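Local coordinates for protein aminofutalosine deaminase (Helicobacter pylori, PDB 7LKK) that deaminates aminofutalosine in the menaquinone pathway, using a metal-dependent amidohydrolase active site that here holds an iron(III) ion and methylthio-coformycin, at residues Val199-Asp202 with Met203-Val207. Sequence-based numbering, arbitrary orientation.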
ATOM      1  N   VAL A 199     -26.969  12.725 -12.166  1.00 18.32           N
ATOM      2  CA  VAL A 199     -27.198  13.837 -13.083  1.00 16.98           C
ATOM      3  C   VAL A 199     -28.272  13.434 -14.084  1.00 19.42           C
ATOM      4  O   VAL A 199     -28.096  12.464 -14.831  1.00 17.64           O
ATOM      5  CB  VAL A 199     -25.917  14.269 -13.816  1.00 20.59           C
ATOM      6  CG1 VAL A 199     -26.232  15.378 -14.803  1.00 15.57           C
ATOM      7  CG2 VAL A 199     -24.868  14.732 -12.818  1.00 20.81           C
ATOM      8  N   GLN A 200     -29.381  14.171 -14.091  1.00 16.67           N
ATOM      9  CA  GLN A 200     -30.434  13.946 -15.072  1.00 16.90           C
ATOM     10  C   GLN A 200     -29.903  14.205 -16.481  1.00 18.01           C
ATOM     11  O   GLN A 200     -29.012  15.033 -16.689  1.00 16.45           O
ATOM     12  CB  GLN A 200     -31.634  14.845 -14.762  1.00 21.43           C
ATOM     13  CG  GLN A 200     -32.890  14.525 -15.554  1.00 20.87           C
ATOM     14  CD  GLN A 200     -32.969  15.316 -16.841  1.00 20.07           C
ATOM     15  OE1 GLN A 200     -32.371  16.385 -16.960  1.00 19.27           O
ATOM     16  NE2 GLN A 200     -33.696  14.789 -17.819  1.00 25.89           N
ATOM     17  N   LYS A 201     -30.456  13.475 -17.452  1.00 18.77           N
ATOM     18  CA  LYS A 201     -29.863  13.423 -18.787  1.00 18.38           C
ATOM     19  C   LYS A 201     -29.806  14.802 -19.437  1.00 22.44           C
ATOM     20  O   LYS A 201     -28.764  15.210 -19.964  1.00 17.24           O
ATOM     21  CB  LYS A 201     -30.642  12.448 -19.669  1.00 18.99           C
ATOM     22  CG  LYS A 201     -30.057  12.271 -21.067  1.00 22.36           C
ATOM     23  CD  LYS A 201     -30.686  11.085 -21.781  1.00 22.54           C
ATOM     24  CE  LYS A 201     -29.893  10.695 -23.024  1.00 26.54           C
ATOM     25  NZ  LYS A 201     -29.347  11.879 -23.738  1.00 32.53           N
ATOM     26  N   ASP A 202     -30.920  15.536 -19.419  1.00 18.84           N
ATOM     27  CA  ASP A 202     -30.936  16.830 -20.091  1.00 18.74           C
ATOM     28  C   ASP A 202     -30.073  17.856 -19.366  1.00 19.11           C
ATOM     29  O   ASP A 202     -29.552  18.782 -19.998  1.00 18.69           O
ATOM     30  CB  ASP A 202     -32.375  17.323 -20.226  1.00 19.75           C
ATOM     31  CG  ASP A 202     -33.215  16.399 -21.083  1.00 22.26           C
ATOM     32  OD1 ASP A 202     -33.113  16.484 -22.325  1.00 20.61           O
ATOM     33  OD2 ASP A 202     -33.952  15.568 -20.513  1.00 22.75           O
ATOM     34  N   MET A 203     -29.889  17.697 -18.055  1.00 18.28           N
ATOM     35  CA  MET A 203     -28.929  18.533 -17.343  1.00 19.75           C
ATOM     36  C   MET A 203     -27.504  18.227 -17.790  1.00 20.95           C
ATOM     37  O   MET A 203     -26.696  19.143 -17.977  1.00 19.12           O
ATOM     38  CB  MET A 203     -29.076  18.336 -15.834  1.00 23.26           C
ATOM     39  CG  MET A 203     -30.492  18.553 -15.324  1.00 23.77           C
ATOM     40  SD  MET A 203     -30.840  20.293 -15.017  1.00 32.65           S
ATOM     41  CE  MET A 203     -30.696  20.371 -13.237  1.00 32.06           C
ATOM     42  N   ALA A 204     -27.183  16.944 -17.976  1.00 18.78           N
ATOM     43  CA  ALA A 204     -25.849  16.575 -18.440  1.00 16.41           C
ATOM     44  C   ALA A 204     -25.599  17.078 -19.856  1.00 19.04           C
ATOM     45  O   ALA A 204     -24.517  17.597 -20.152  1.00 19.59           O
ATOM     46  CB  ALA A 204     -25.665  15.059 -18.370  1.00 16.88           C
ATOM     47  N   LEU A 205     -26.591  16.934 -20.741  1.00 21.86           N
ATOM     48  CA  LEU A 205     -26.456  17.448 -22.101  1.00 22.30           C
ATOM     49  C   LEU A 205     -26.174  18.944 -22.101  1.00 20.01           C
ATOM     50  O   LEU A 205     -25.401  19.441 -22.929  1.00 22.65           O
ATOM     51  CB  LEU A 205     -27.720  17.144 -22.906  1.00 23.69           C
ATOM     52  CG  LEU A 205     -28.031  15.672 -23.184  1.00 25.06           C
ATOM     53  CD1 LEU A 205     -29.423  15.527 -23.784  1.00 23.79           C
ATOM     54  CD2 LEU A 205     -26.983  15.070 -24.102  1.00 22.94           C
ATOM     55  N   SER A 206     -26.795  19.680 -21.177  1.00 21.13           N
ATOM     56  CA  SER A 206     -26.554  21.117 -21.092  1.00 22.32           C
ATOM     57  C   SER A 206     -25.129  21.414 -20.644  1.00 21.93           C
ATOM     58  O   SER A 206     -24.480  22.319 -21.181  1.00 23.98           O
ATOM     59  CB  SER A 206     -27.564  21.762 -20.142  1.00 23.01           C
ATOM     60  OG  SER A 206     -27.450  23.173 -20.168  1.00 28.67           O
ATOM     61  N   VAL A 207     -24.624  20.662 -19.661  1.00 19.18           N
ATOM     62  CA  VAL A 207     -23.245  20.853 -19.222  1.00 21.79           C
ATOM     63  C   VAL A 207     -22.278  20.512 -20.348  1.00 19.37           C
ATOM     64  O   VAL A 207     -21.305  21.236 -20.592  1.00 16.62           O
ATOM     65  CB  VAL A 207     -22.960  20.015 -17.960  1.00 19.84           C
ATOM     66  CG1 VAL A 207     -21.498  20.144 -17.556  1.00 21.59           C
ATOM     67  CG2 VAL A 207     -23.872  20.440 -16.814  1.00 22.30           C
TER
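Met203 meets Gln200 at the start of helix 201-213, where a side-chain carbonyl supplies the acceptor that a preceding turn of helix would have provided. Gln200 occupies the N-cap position, and its OE1 accepts from the backbone N of Met203 at 3.0 Å. The N-H comes from above the amide carbonyl plane, 35° out of it, rather than along a lone pair. With Gln200 CG turned anti to the nitrogen of its own residue (chi1 -169°), a bend at chi2 folds the amide back over the first turn. The other end of that amide is held as well: Gln200 NE2 donates almost in its own plane to the anti side of Asp202 OD2, 2.8 Å away, which should fix the rotation of the group. Met203 crosses the glutamine at about a right angle, its CG 3.3 Å from Gln200 OE1, before its chain bends off toward Tyr164, Phe159 and Leu169. Asp202 also serves the helix through its backbone, Asp202 O accepting from Ser206 N at 3.1 Å, while its OD1 lies near Leu205 CD1. Leu205 CG rests 3.3 Å from Lys201 O, the acceptor of Leu205 N, and Lys201 NZ lies 3.6 Å from Leu205 CD1. Val199, whose side chain is about 8 Å from the bound inhibitor, touches Ala204 CB through CG1 at 3.6 Å. The Gln200-Met203 bond thus makes the N-cap, and the other contacts pack around it where strand 187-193 leads into helix 201-213, in a beta-alpha-beta unit of the amidohydrolase TIM barrel.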